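Local atomic coordinates of adhesin A (Fusobacterium nucleatum, PDB entry 3ETZ), a protein that probably serves as a bacterial cell adhesin, built as an antiparallel helical hairpin whose subunits probably assemble through a chain of leucines. Residues A[65-68]-A[72-75]; A[54-59]-A[78-83]; A[44-49]-A[85-90]; A[38-43]-A[100-105]. The protein carries 1 engineered substitution. One frame throughout, in Å; residues are numbered along the deposited sequence.

Contact 1. Residues A[65-68]-A[72-75]; sequences NTRF and QYQE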
loop_
_atom_site.group_PDB
_atom_site.type_symbol
_atom_site.label_atom_id
_atom_site.label_comp_id
_atom_site.label_asym_id
_atom_site.label_seq_id
_atom_site.Cartn_x
_atom_site.Cartn_y
_atom_site.Cartn_z
ATOM N N ASN A 65 31.047 -1.738 -19.022
ATOM C CA ASN A 65 31.999 -1.713 -20.145
ATOM C C ASN A 65 33.463 -1.757 -19.727
ATOM O O ASN A 65 34.312 -2.206 -20.498
ATOM C CB ASN A 65 31.765 -0.490 -21.041
ATOM C CG ASN A 65 30.475 -0.587 -21.825
ATOM O OD1 ASN A 65 29.981 -1.685 -22.098
ATOM N ND2 ASN A 65 29.926 0.566 -22.213
ATOM N N THR A 66 33.765 -1.295 -18.515
ATOM C CA THR A 66 35.144 -1.302 -18.041
ATOM C C THR A 66 35.463 -2.332 -16.954
ATOM O O THR A 66 36.397 -2.138 -16.169
ATOM C CB THR A 66 35.553 0.070 -17.517
ATOM O OG1 THR A 66 34.627 0.487 -16.513
ATOM C CG2 THR A 66 35.573 1.081 -18.654
ATOM N N ARG A 67 34.689 -3.411 -16.909
ATOM C CA ARG A 67 34.913 -4.479 -15.931
ATOM C C ARG A 67 35.405 -5.711 -16.664
ATOM O O ARG A 67 35.086 -5.912 -17.825
ATOM C CB ARG A 67 33.617 -4.862 -15.205
ATOM C CG ARG A 67 33.112 -3.835 -14.212
ATOM C CD ARG A 67 34.239 -3.314 -13.340
ATOM N NE ARG A 67 33.714 -2.605 -12.179
ATOM C CZ ARG A 67 34.450 -1.926 -11.307
ATOM N NH1 ARG A 67 35.756 -1.851 -11.466
ATOM N NH2 ARG A 67 33.868 -1.341 -10.262
ATOM N N PHE A 68 36.169 -6.559 -15.989
ATOM C CA PHE A 68 36.611 -7.762 -16.659
ATOM C C PHE A 68 35.380 -8.614 -16.933
ATOM O O PHE A 68 35.215 -9.141 -18.038
ATOM C CB PHE A 68 37.598 -8.556 -15.802
ATOM C CG PHE A 68 38.073 -9.825 -16.460
ATOM C CD1 PHE A 68 39.045 -9.790 -17.468
ATOM C CD2 PHE A 68 37.524 -11.051 -16.103
ATOM C CE1 PHE A 68 39.462 -10.969 -18.110
ATOM C CE2 PHE A 68 37.930 -12.235 -16.732
ATOM C CZ PHE A 68 38.901 -12.192 -17.741
ATOM N N GLN A 72 28.519 -10.273 -16.925
ATOM C CA GLN A 72 27.846 -10.483 -15.653
ATOM C C GLN A 72 27.404 -9.163 -15.041
ATOM O O GLN A 72 26.373 -9.104 -14.384
ATOM C CB GLN A 72 28.764 -11.259 -14.710
ATOM C CG GLN A 72 28.882 -12.708 -15.134
ATOM C CD GLN A 72 30.006 -13.432 -14.467
ATOM O OE1 GLN A 72 30.062 -13.528 -13.235
ATOM N NE2 GLN A 72 30.921 -13.967 -15.276
ATOM N N TYR A 73 28.175 -8.096 -15.245
ATOM C CA TYR A 73 27.753 -6.812 -14.710
ATOM C C TYR A 73 26.484 -6.378 -15.435
ATOM O O TYR A 73 25.572 -5.815 -14.829
ATOM C CB TYR A 73 28.837 -5.750 -14.887
ATOM C CG TYR A 73 29.800 -5.706 -13.704
ATOM C CD1 TYR A 73 30.727 -6.736 -13.486
ATOM C CD2 TYR A 73 29.740 -4.666 -12.766
ATOM C CE1 TYR A 73 31.555 -6.723 -12.364
ATOM C CE2 TYR A 73 30.569 -4.653 -11.646
ATOM C CZ TYR A 73 31.462 -5.678 -11.453
ATOM O OH TYR A 73 32.249 -5.682 -10.333
ATOM N N GLN A 74 26.441 -6.647 -16.740
ATOM C CA GLN A 74 25.294 -6.286 -17.573
ATOM C C GLN A 74 24.071 -7.078 -17.153
ATOM O O GLN A 74 22.969 -6.544 -17.068
ATOM C CB GLN A 74 25.592 -6.567 -19.059
ATOM C CG GLN A 74 26.754 -5.750 -19.620
ATOM C CD GLN A 74 26.963 -5.949 -21.122
ATOM O OE1 GLN A 74 26.926 -7.078 -21.631
ATOM N NE2 GLN A 74 27.203 -4.851 -21.832
ATOM N N GLU A 75 24.265 -8.361 -16.914
ATOM C CA GLU A 75 23.170 -9.220 -16.498
ATOM C C GLU A 75 22.656 -8.811 -15.109
ATOM O O GLU A 75 21.465 -8.792 -14.873
ATOM C CB GLU A 75 23.631 -10.669 -16.479
ATOM C CG GLU A 75 22.542 -11.640 -16.117
ATOM C CD GLU A 75 22.983 -13.085 -16.282
ATOM O OE1 GLU A 75 23.722 -13.372 -17.251
ATOM O OE2 GLU A 75 22.579 -13.939 -15.460
#

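Contact 2. Residues A[54-59]-A[78-83]; sequences SQRAQR and SKYEDA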
loop_
_atom_site.group_PDB
_atom_site.type_symbol
_atom_site.label_atom_id
_atom_site.label_comp_id
_atom_site.label_asym_id
_atom_site.label_seq_id
_atom_site.Cartn_x
_atom_site.Cartn_y
_atom_site.Cartn_z
ATOM N N SER A 54 18.512 1.184 -6.655
ATOM C CA SER A 54 18.577 1.915 -7.910
ATOM C C SER A 54 20.005 2.424 -8.067
ATOM O O SER A 54 20.551 2.449 -9.157
ATOM C CB SER A 54 17.604 3.096 -7.909
ATOM O OG SER A 54 16.268 2.629 -7.915
ATOM N N GLN A 55 20.616 2.836 -6.970
ATOM C CA GLN A 55 21.992 3.344 -7.041
ATOM C C GLN A 55 22.895 2.188 -7.474
ATOM O O GLN A 55 23.768 2.318 -8.344
ATOM C CB GLN A 55 22.433 3.863 -5.675
ATOM C CG GLN A 55 23.825 4.488 -5.716
ATOM C CD GLN A 55 24.362 4.811 -4.337
ATOM O OE1 GLN A 55 23.605 5.136 -3.428
ATOM N NE2 GLN A 55 25.686 4.740 -4.180
ATOM N N ARG A 56 22.662 1.025 -6.876
ATOM C CA ARG A 56 23.443 -0.148 -7.224
ATOM C C ARG A 56 23.303 -0.540 -8.694
ATOM O O ARG A 56 24.303 -0.800 -9.373
ATOM C CB ARG A 56 23.033 -1.328 -6.331
ATOM C CG ARG A 56 23.835 -2.599 -6.599
ATOM C CD ARG A 56 23.417 -3.725 -5.648
ATOM N NE ARG A 56 23.835 -3.474 -4.273
ATOM C CZ ARG A 56 23.653 -4.336 -3.273
ATOM N NH1 ARG A 56 23.051 -5.499 -3.504
ATOM N NH2 ARG A 56 24.090 -4.050 -2.052
ATOM N N ALA A 57 22.072 -0.596 -9.191
ATOM C CA ALA A 57 21.836 -0.983 -10.587
ATOM C C ALA A 57 22.451 0.011 -11.554
ATOM O O ALA A 57 23.016 -0.385 -12.587
ATOM C CB ALA A 57 20.324 -1.117 -10.876
ATOM N N GLN A 58 22.333 1.294 -11.231
ATOM C CA GLN A 58 22.896 2.331 -12.087
ATOM C C GLN A 58 24.426 2.220 -12.158
ATOM O O GLN A 58 25.015 2.368 -13.224
ATOM C CB GLN A 58 22.449 3.699 -11.562
ATOM C CG GLN A 58 20.934 3.926 -11.868
ATOM C CD GLN A 58 20.348 5.144 -11.207
ATOM O OE1 GLN A 58 21.065 6.070 -10.847
ATOM N NE2 GLN A 58 19.026 5.157 -11.058
ATOM N N ARG A 59 25.067 1.944 -11.022
ATOM C CA ARG A 59 26.510 1.799 -10.997
ATOM C C ARG A 59 26.925 0.567 -11.788
ATOM O O ARG A 59 27.876 0.621 -12.554
ATOM C CB ARG A 59 27.018 1.687 -9.560
ATOM C CG ARG A 59 28.551 1.490 -9.451
ATOM C CD ARG A 59 29.016 1.534 -7.990
ATOM N NE ARG A 59 28.470 0.421 -7.206
ATOM C CZ ARG A 59 27.546 0.547 -6.250
ATOM N NH1 ARG A 59 27.057 1.744 -5.948
ATOM N NH2 ARG A 59 27.116 -0.529 -5.589
ATOM N N SER A 78 20.618 -5.616 -15.424
ATOM C CA SER A 78 19.346 -5.923 -16.046
ATOM C C SER A 78 18.369 -6.644 -15.093
ATOM O O SER A 78 17.161 -6.378 -15.127
ATOM C CB SER A 78 19.586 -6.761 -17.310
ATOM O OG SER A 78 18.354 -7.077 -17.931
ATOM N N LYS A 79 18.873 -7.546 -14.252
ATOM C CA LYS A 79 17.988 -8.247 -13.334
ATOM C C LYS A 79 17.549 -7.309 -12.228
ATOM O O LYS A 79 16.415 -7.424 -11.720
ATOM C CB LYS A 79 18.653 -9.503 -12.768
ATOM C CG LYS A 79 18.806 -10.591 -13.841
ATOM C CD LYS A 79 19.073 -11.965 -13.261
ATOM C CE LYS A 79 20.416 -12.052 -12.554
ATOM N NZ LYS A 79 20.637 -13.434 -12.033
ATOM N N TYR A 80 18.432 -6.379 -11.851
ATOM C CA TYR A 80 18.057 -5.401 -10.844
ATOM C C TYR A 80 16.992 -4.475 -11.419
ATOM O O TYR A 80 16.055 -4.118 -10.716
ATOM C CB TYR A 80 19.256 -4.581 -10.358
ATOM C CG TYR A 80 19.839 -5.127 -9.063
ATOM C CD1 TYR A 80 19.072 -5.162 -7.896
ATOM C CD2 TYR A 80 21.148 -5.604 -9.007
ATOM C CE1 TYR A 80 19.590 -5.654 -6.717
ATOM C CE2 TYR A 80 21.679 -6.105 -7.833
ATOM C CZ TYR A 80 20.895 -6.126 -6.687
ATOM O OH TYR A 80 21.416 -6.603 -5.507
ATOM N N GLU A 81 17.115 -4.103 -12.696
ATOM C CA GLU A 81 16.129 -3.222 -13.302
ATOM C C GLU A 81 14.751 -3.904 -13.330
ATOM O O GLU A 81 13.723 -3.246 -13.127
ATOM C CB GLU A 81 16.528 -2.820 -14.729
ATOM C CG GLU A 81 15.605 -1.733 -15.304
ATOM C CD GLU A 81 15.900 -1.372 -16.750
ATOM O OE1 GLU A 81 16.826 -1.963 -17.350
ATOM O OE2 GLU A 81 15.194 -0.490 -17.285
ATOM N N ASP A 82 14.720 -5.209 -13.592
ATOM C CA ASP A 82 13.442 -5.917 -13.612
ATOM C C ASP A 82 12.818 -5.903 -12.210
ATOM O O ASP A 82 11.623 -5.635 -12.054
ATOM C CB ASP A 82 13.615 -7.369 -14.064
ATOM C CG ASP A 82 14.054 -7.495 -15.519
ATOM O OD1 ASP A 82 13.744 -6.608 -16.350
ATOM O OD2 ASP A 82 14.704 -8.513 -15.840
ATOM N N ALA A 83 13.625 -6.190 -11.193
ATOM C CA ALA A 83 13.140 -6.205 -9.820
ATOM C C ALA A 83 12.704 -4.811 -9.362
ATOM O O ALA A 83 11.755 -4.683 -8.587
ATOM C CB ALA A 83 14.215 -6.747 -8.895
#

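Contact 3. Residues A[44-49]-A[85-90]; sequences AQNEQV and KKLEAE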
loop_
_atom_site.group_PDB
_atom_site.type_symbol
_atom_site.label_atom_id
_atom_site.label_comp_id
_atom_site.label_asym_id
_atom_site.label_seq_id
_atom_site.Cartn_x
_atom_site.Cartn_y
_atom_site.Cartn_z
ATOM N N ALA A 44 7.589 3.227 3.451
ATOM C CA ALA A 44 8.823 3.920 3.891
ATOM C C ALA A 44 10.036 2.986 3.814
ATOM O O ALA A 44 11.125 3.382 3.378
ATOM C CB ALA A 44 8.646 4.477 5.340
ATOM N N GLN A 45 9.849 1.733 4.209
ATOM C CA GLN A 45 10.945 0.798 4.163
ATOM C C GLN A 45 11.280 0.504 2.708
ATOM O O GLN A 45 12.452 0.396 2.337
ATOM C CB GLN A 45 10.595 -0.477 4.939
ATOM C CG GLN A 45 11.636 -1.567 4.762
ATOM C CD GLN A 45 11.654 -2.588 5.894
ATOM O OE1 GLN A 45 10.613 -3.145 6.274
ATOM N NE2 GLN A 45 12.849 -2.845 6.435
ATOM N N ASN A 46 10.252 0.396 1.870
ATOM C CA ASN A 46 10.462 0.136 0.449
ATOM C C ASN A 46 11.202 1.277 -0.265
ATOM O O ASN A 46 12.057 1.023 -1.112
ATOM C CB ASN A 46 9.123 -0.099 -0.267
ATOM C CG ASN A 46 8.635 -1.550 -0.139
ATOM O OD1 ASN A 46 7.453 -1.858 -0.357
ATOM N ND2 ASN A 46 9.541 -2.437 0.194
ATOM N N GLU A 47 10.856 2.515 0.045
ATOM C CA GLU A 47 11.533 3.662 -0.590
ATOM C C GLU A 47 13.052 3.612 -0.347
ATOM O O GLU A 47 13.845 3.915 -1.249
ATOM C CB GLU A 47 10.932 4.977 -0.051
ATOM C CG GLU A 47 9.471 5.091 -0.465
ATOM C CD GLU A 47 8.800 6.401 -0.102
ATOM O OE1 GLU A 47 8.981 6.896 1.028
ATOM O OE2 GLU A 47 8.058 6.927 -0.955
ATOM N N GLN A 48 13.439 3.237 0.868
ATOM C CA GLN A 48 14.839 3.130 1.253
ATOM C C GLN A 48 15.498 2.062 0.393
ATOM O O GLN A 48 16.546 2.280 -0.206
ATOM C CB GLN A 48 14.942 2.752 2.736
ATOM C CG GLN A 48 16.348 2.773 3.280
ATOM C CD GLN A 48 17.001 4.107 3.035
ATOM O OE1 GLN A 48 16.441 5.154 3.392
ATOM N NE2 GLN A 48 18.186 4.092 2.413
ATOM N N VAL A 49 14.877 0.892 0.328
ATOM C CA VAL A 49 15.412 -0.193 -0.479
ATOM C C VAL A 49 15.504 0.179 -1.955
ATOM O O VAL A 49 16.490 -0.132 -2.633
ATOM C CB VAL A 49 14.521 -1.469 -0.345
ATOM C CG1 VAL A 49 14.932 -2.508 -1.387
ATOM C CG2 VAL A 49 14.643 -2.043 1.053
ATOM N N LYS A 85 11.330 -2.586 -11.170
ATOM C CA LYS A 85 10.007 -2.320 -11.750
ATOM C C LYS A 85 8.921 -2.988 -10.909
ATOM O O LYS A 85 7.831 -2.457 -10.754
ATOM C CB LYS A 85 9.922 -2.832 -13.193
ATOM C CG LYS A 85 10.614 -1.934 -14.201
ATOM C CD LYS A 85 10.624 -2.608 -15.566
ATOM C CE LYS A 85 11.428 -1.797 -16.587
ATOM N NZ LYS A 85 11.623 -2.569 -17.864
ATOM N N LYS A 86 9.224 -4.158 -10.366
ATOM C CA LYS A 86 8.267 -4.857 -9.518
ATOM C C LYS A 86 8.129 -4.089 -8.203
ATOM O O LYS A 86 7.023 -3.957 -7.671
ATOM C CB LYS A 86 8.756 -6.277 -9.220
ATOM C CG LYS A 86 8.728 -7.216 -10.416
ATOM C CD LYS A 86 9.218 -8.589 -9.956
ATOM C CE LYS A 86 9.179 -9.630 -11.065
ATOM N NZ LYS A 86 9.670 -10.942 -10.552
ATOM N N LEU A 87 9.251 -3.591 -7.676
ATOM C CA LEU A 87 9.209 -2.858 -6.416
ATOM C C LEU A 87 8.432 -1.538 -6.582
ATOM O O LEU A 87 7.733 -1.065 -5.684
ATOM C CB LEU A 87 10.647 -2.613 -5.921
ATOM C CG LEU A 87 10.784 -1.854 -4.611
ATOM C CD1 LEU A 87 10.015 -2.581 -3.478
ATOM C CD2 LEU A 87 12.287 -1.756 -4.282
ATOM N N GLU A 88 8.529 -0.967 -7.762
ATOM C CA GLU A 88 7.841 0.283 -8.068
ATOM C C GLU A 88 6.314 0.045 -8.094
ATOM O O GLU A 88 5.525 0.882 -7.650
ATOM C CB GLU A 88 8.339 0.788 -9.424
ATOM C CG GLU A 88 7.799 2.108 -9.862
ATOM C CD GLU A 88 8.670 2.741 -10.946
ATOM O OE1 GLU A 88 9.236 1.957 -11.768
ATOM O OE2 GLU A 88 8.769 4.007 -10.982
ATOM N N ALA A 89 5.899 -1.096 -8.631
ATOM C CA ALA A 89 4.479 -1.415 -8.658
ATOM C C ALA A 89 3.995 -1.669 -7.230
ATOM O O ALA A 89 2.892 -1.243 -6.871
ATOM C CB ALA A 89 4.209 -2.643 -9.579
ATOM N N GLU A 90 4.796 -2.344 -6.408
ATOM C CA GLU A 90 4.385 -2.575 -5.010
ATOM C C GLU A 90 4.184 -1.207 -4.312
ATOM O O GLU A 90 3.166 -0.969 -3.643
ATOM C CB GLU A 90 5.470 -3.374 -4.258
ATOM C CG GLU A 90 5.205 -3.608 -2.759
ATOM C CD GLU A 90 6.230 -4.536 -2.117
ATOM O OE1 GLU A 90 6.718 -5.441 -2.810
ATOM O OE2 GLU A 90 6.542 -4.379 -0.924
#

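Contact 4. Residues A[38-43]-A[100-105]; sequences AARQAL and DFEKIQ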
loop_
_atom_site.group_PDB
_atom_site.type_symbol
_atom_site.label_atom_id
_atom_site.label_comp_id
_atom_site.label_asym_id
_atom_site.label_seq_id
_atom_site.Cartn_x
_atom_site.Cartn_y
_atom_site.Cartn_z
ATOM N N ALA A 38 -0.265 0.387 8.076
ATOM C CA ALA A 38 0.706 -0.639 7.699
ATOM C C ALA A 38 1.378 -0.295 6.374
ATOM O O ALA A 38 2.595 -0.420 6.220
ATOM C CB ALA A 38 0.016 -2.029 7.575
ATOM N N ALA A 39 0.576 0.071 5.387
ATOM C CA ALA A 39 1.111 0.429 4.088
ATOM C C ALA A 39 2.131 1.583 4.236
ATOM O O ALA A 39 3.140 1.630 3.532
ATOM C CB ALA A 39 -0.039 0.860 3.146
ATOM N N ARG A 40 1.847 2.533 5.124
ATOM C CA ARG A 40 2.781 3.640 5.334
ATOM C C ARG A 40 4.146 3.144 5.767
ATOM O O ARG A 40 5.157 3.597 5.233
ATOM C CB ARG A 40 2.270 4.619 6.398
ATOM C CG ARG A 40 1.192 5.552 5.923
ATOM C CD ARG A 40 0.777 6.456 7.095
ATOM N NE ARG A 40 -0.434 7.214 6.814
ATOM C CZ ARG A 40 -0.480 8.279 6.022
ATOM N NH1 ARG A 40 0.619 8.716 5.421
ATOM N NH2 ARG A 40 -1.621 8.929 5.843
ATOM N N GLN A 41 4.164 2.228 6.735
ATOM C CA GLN A 41 5.393 1.654 7.274
ATOM C C GLN A 41 6.157 0.873 6.182
ATOM O O GLN A 41 7.369 1.050 6.004
ATOM C CB GLN A 41 5.021 0.739 8.442
ATOM C CG GLN A 41 6.121 0.429 9.434
ATOM C CD GLN A 41 5.578 -0.276 10.679
ATOM O OE1 GLN A 41 4.600 0.173 11.285
ATOM N NE2 GLN A 41 6.216 -1.376 11.064
ATOM N N ALA A 42 5.441 0.006 5.462
ATOM C CA ALA A 42 6.028 -0.796 4.402
ATOM C C ALA A 42 6.517 0.111 3.263
ATOM O O ALA A 42 7.560 -0.120 2.685
ATOM C CB ALA A 42 4.994 -1.799 3.873
ATOM N N LEU A 43 5.740 1.131 2.927
ATOM C CA LEU A 43 6.150 2.040 1.866
ATOM C C LEU A 43 7.477 2.737 2.222
ATOM O O LEU A 43 8.383 2.820 1.392
ATOM C CB LEU A 43 5.073 3.095 1.621
ATOM C CG LEU A 43 5.471 4.201 0.633
ATOM C CD1 LEU A 43 5.824 3.558 -0.728
ATOM C CD2 LEU A 43 4.331 5.203 0.486
ATOM N N ASP A 100 -6.348 6.297 -0.931
ATOM C CA ASP A 100 -7.757 6.007 -0.789
ATOM C C ASP A 100 -8.238 6.273 0.633
ATOM O O ASP A 100 -9.323 6.810 0.819
ATOM C CB ASP A 100 -8.046 4.566 -1.184
ATOM C CG ASP A 100 -7.862 4.336 -2.662
ATOM O OD1 ASP A 100 -7.890 5.336 -3.421
ATOM O OD2 ASP A 100 -7.700 3.165 -3.070
ATOM N N PHE A 101 -7.440 5.923 1.641
ATOM C CA PHE A 101 -7.887 6.153 3.011
ATOM C C PHE A 101 -7.947 7.640 3.379
ATOM O O PHE A 101 -8.799 8.044 4.186
ATOM C CB PHE A 101 -7.004 5.437 4.028
ATOM C CG PHE A 101 -7.445 5.660 5.448
ATOM C CD1 PHE A 101 -8.598 5.050 5.936
ATOM C CD2 PHE A 101 -6.760 6.554 6.272
ATOM C CE1 PHE A 101 -9.071 5.329 7.227
ATOM C CE2 PHE A 101 -7.224 6.839 7.561
ATOM C CZ PHE A 101 -8.388 6.221 8.037
ATOM N N GLU A 102 -7.041 8.453 2.826
ATOM C CA GLU A 102 -7.069 9.882 3.133
ATOM C C GLU A 102 -8.322 10.474 2.502
ATOM O O GLU A 102 -9.029 11.247 3.141
ATOM C CB GLU A 102 -5.808 10.595 2.617
ATOM C CG GLU A 102 -4.532 10.142 3.318
ATOM C CD GLU A 102 -3.277 10.868 2.837
ATOM O OE1 GLU A 102 -3.205 11.225 1.638
ATOM O OE2 GLU A 102 -2.351 11.057 3.659
ATOM N N LYS A 103 -8.614 10.091 1.261
ATOM C CA LYS A 103 -9.806 10.597 0.588
ATOM C C LYS A 103 -11.076 10.236 1.376
ATOM O O LYS A 103 -11.847 11.126 1.744
ATOM C CB LYS A 103 -9.910 10.044 -0.844
ATOM C CG LYS A 103 -8.853 10.588 -1.815
ATOM C CD LYS A 103 -9.080 10.095 -3.252
ATOM C CE LYS A 103 -10.388 10.655 -3.832
ATOM N NZ LYS A 103 -10.710 10.150 -5.211
ATOM N N ILE A 104 -11.292 8.945 1.650
ATOM C CA ILE A 104 -12.489 8.548 2.384
ATOM C C ILE A 104 -12.540 9.256 3.741
ATOM O O ILE A 104 -13.613 9.614 4.220
ATOM C CB ILE A 104 -12.583 6.989 2.569
ATOM C CG1 ILE A 104 -13.970 6.608 3.100
ATOM C CG2 ILE A 104 -11.553 6.498 3.560
ATOM C CD1 ILE A 104 -14.258 5.096 3.127
ATOM N N GLN A 105 -11.377 9.481 4.338
ATOM C CA GLN A 105 -11.273 10.156 5.629
ATOM C C GLN A 105 -11.717 11.616 5.496
ATOM O O GLN A 105 -12.168 12.236 6.463
ATOM C CB GLN A 105 -9.829 10.102 6.112
ATOM C CG GLN A 105 -9.597 10.550 7.533
ATOM C CD GLN A 105 -8.170 10.292 7.974
ATOM O OE1 GLN A 105 -7.863 10.301 9.161
ATOM N NE2 GLN A 105 -7.285 10.062 7.012
#

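Contact 1. Residues A[65-68]-A[72-75]
At the turn of the antiparallel helical hairpin, Arg67 of the connecting loop lays its aliphatic stem across the ring of Tyr73, in the first turns of the returning helix. The core of the contact is a CH-pi interaction. Arg67 CG sits 3.5 Å from the centroid of the Tyr73 ring and only 3° off the ring normal, so this methylene lies over the middle of one face rather than a corner of it. On one flank Arg67 CB comes down beside Tyr73 CD1 at 3.8 Å; on the other, Arg67 NE passes 3.8 Å from Tyr73 CE2. The arginine covers the ring with carbon because its chain folds early: CG lies anti to the carbonyl carbon, and a bend at chi2 (-45°) turns the rest of the side chain along the ring toward the phenol end. The charged group does not stack. Its plane is inclined 52° to the ring, and its strongest polar partner is the carboxylate of Glu63, to which NH2 makes a salt bridge. That bond fixes the far end of the chain while the stem packs on the ring. At the margin of the contact, Asn65 OD1 and Gln74 NE2 approach to 4.2 Å, a loose encounter. Tyr73 also reaches back onto Leu60 and Glu63 of helix 5-63 and onto Ala64, while Gln74 leans on Ala64 too. The ring therefore lies where the end of helix 5-63, the loop and the start of helix 70-108 come together.

Contact 2. Residues A[54-59]-A[78-83]
Arg56 and Ala57 meet Tyr80 where the two long helices of the antiparallel hairpin run side by side, a few turns from the hairpin's turn. The apolar part is short-range. Ala57 CB touches Tyr80 CB at 3.7 Å, and the small Ala57 side chain is consistent with the close approach of the backbones, whose CA atoms are 5.8 Å apart at Ala57 and Tyr80. The ring of Tyr80 then runs across the first helix toward Arg56, whose CD packs obliquely against the phenol end, 3.6 Å from Tyr80 CZ. Leu53 and Leu60 of helix 5-63 also touch this tyrosine, and Leu84 of the second helix reaches Ala57, so the pair belongs to the leucine-rich seam between the helices.

The polar part is one hydrogen bond at the outer edge of that seam. Arg56 starts out straight, with CG anti to the backbone N (chi1 -178°), which carries the chain out alongside the phenol end; a turn at chi3 then brings the guanidinium round to the hydroxyl. Arg56 is the donor here, and the two flat groups stand nearly upright to one another, their planes 81° apart. Carbon and nitrogen of the same arginine thus address the same end of the ring: CD packs against it while NH1 holds its oxygen, which should restrict how far the phenol can swing. Tyr80 OH lies close to the guanidinium plane, at its edge, 2.8 Å from Arg56 NH1, with a moderately bent N-H...O angle of 147°.

Contact 3. Residues A[44-49]-A[85-90]
Helices 44-49 and 85-90 run antiparallel at 157°, their axes 10.5 Å apart at closest approach, with Asn46 and Leu87 facing each other at a CA-CA distance of 7.6 Å. This is the middle stretch of the hairpin's helix pair, and Leu87 and Asn46 share most of the contact. The leucine's CG is anti to its backbone N (chi1 180°), which projects the branched end straight across the gap, and its two methyls then take different partners. Leu87 CD2 meets Val49 CG1 at 4.0 Å, the two side chains crossing at about a right angle. On the other branch, Leu87 CD1 lies 3.8 Å from Asn46 CG, a contact of methyl against amide rather than of one apolar side chain against another. Leu87 also touches Tyr50, one residue beyond Val49, so the leucine beds into several side chains of the first helix.

One turn further along the second helix, Glu90 reaches over with an extended chain and brings its carboxylate to the end of Asn46, the two side chains crossing at about a right angle. Asn46 additionally rests on Met91 of the second helix, as does Glu47, so the asparagine packs against Met91 and Leu87 while its amide end lies near the carboxylate. Helix 44-49 therefore offers a small polar group beside a valine, and the opposing helix answers with a leucine and a glutamate. Amide and carboxylate planes are 71° apart, with Glu90 OE2 3.6 Å from Asn46 CG.

Contact 4. Residues A[38-43]-A[100-105]
Arg40 and Glu102 form a salt bridge across the antiparallel helix-loop-helix hairpin, from helix 5-63 to helix 70-108, and this one pair carries almost the whole contact. Arg40 NH2 donates to Glu102 OE2 at 3.1 Å, with an N-H...O angle of 158°. From the arginine's side the approach is clean: OE2 sits at the edge of the guanidinium, close to its plane. From the glutamate's side it is less so, because the nitrogen arrives on the anti side of OE2 and 32° out of the carboxylate plane. The two flat groups are accordingly skewed, not coplanar, and no second prong forms, as Arg40 NH1 remains 4.2 Å from Glu102 OE2.

Length is what lets them meet, for the CA atoms of Arg40 and Glu102 are 11.9 Å apart. Arg40 is stretched from CG to NE and spans most of that gap, while Glu102 is extended beyond CG and swings its tip toward helix 5-63 although its base does not face it. Behind the bridge, Ile98, one turn before Glu102, touches the arginine. Phe101, next to Glu102, is buried beneath, its ring meeting that of Phe29 with the planes about 45° apart and packing on Arg33 and Ala36 of helix 5-63. Apolar packing between the helices here is thus found at Phe101, beside the bridge. An exposed bridge of one N-H and one oxygen, met out of the carboxylate plane and burying only 72 Å² between the segments, is probably a modest, solvent-weakened tie.

In the fold
The four contacts climb one antiparallel hairpin from its turn toward the open end, each closing a longer loop of chain than the one before. Contact 1 joins the turn to the start of helix 70-108; contacts 2, 3 and 4 all tie that helix to helix 5-63. The centres of contacts 1 and 2 are 13 Å apart. The centres of contacts 2 and 3 are also 13 Å apart. Between the centres of contacts 3 and 4 the step is 15 Å. The centres of contacts 1 and 4 are 41 Å apart. Along this ladder the chemistry changes from ring packing, through an arginine-tyrosine bond and a leucine-centred interface, to a surface salt bridge. Past contact 4, helix 5-63 continues toward the N-terminus well beyond its shorter partner.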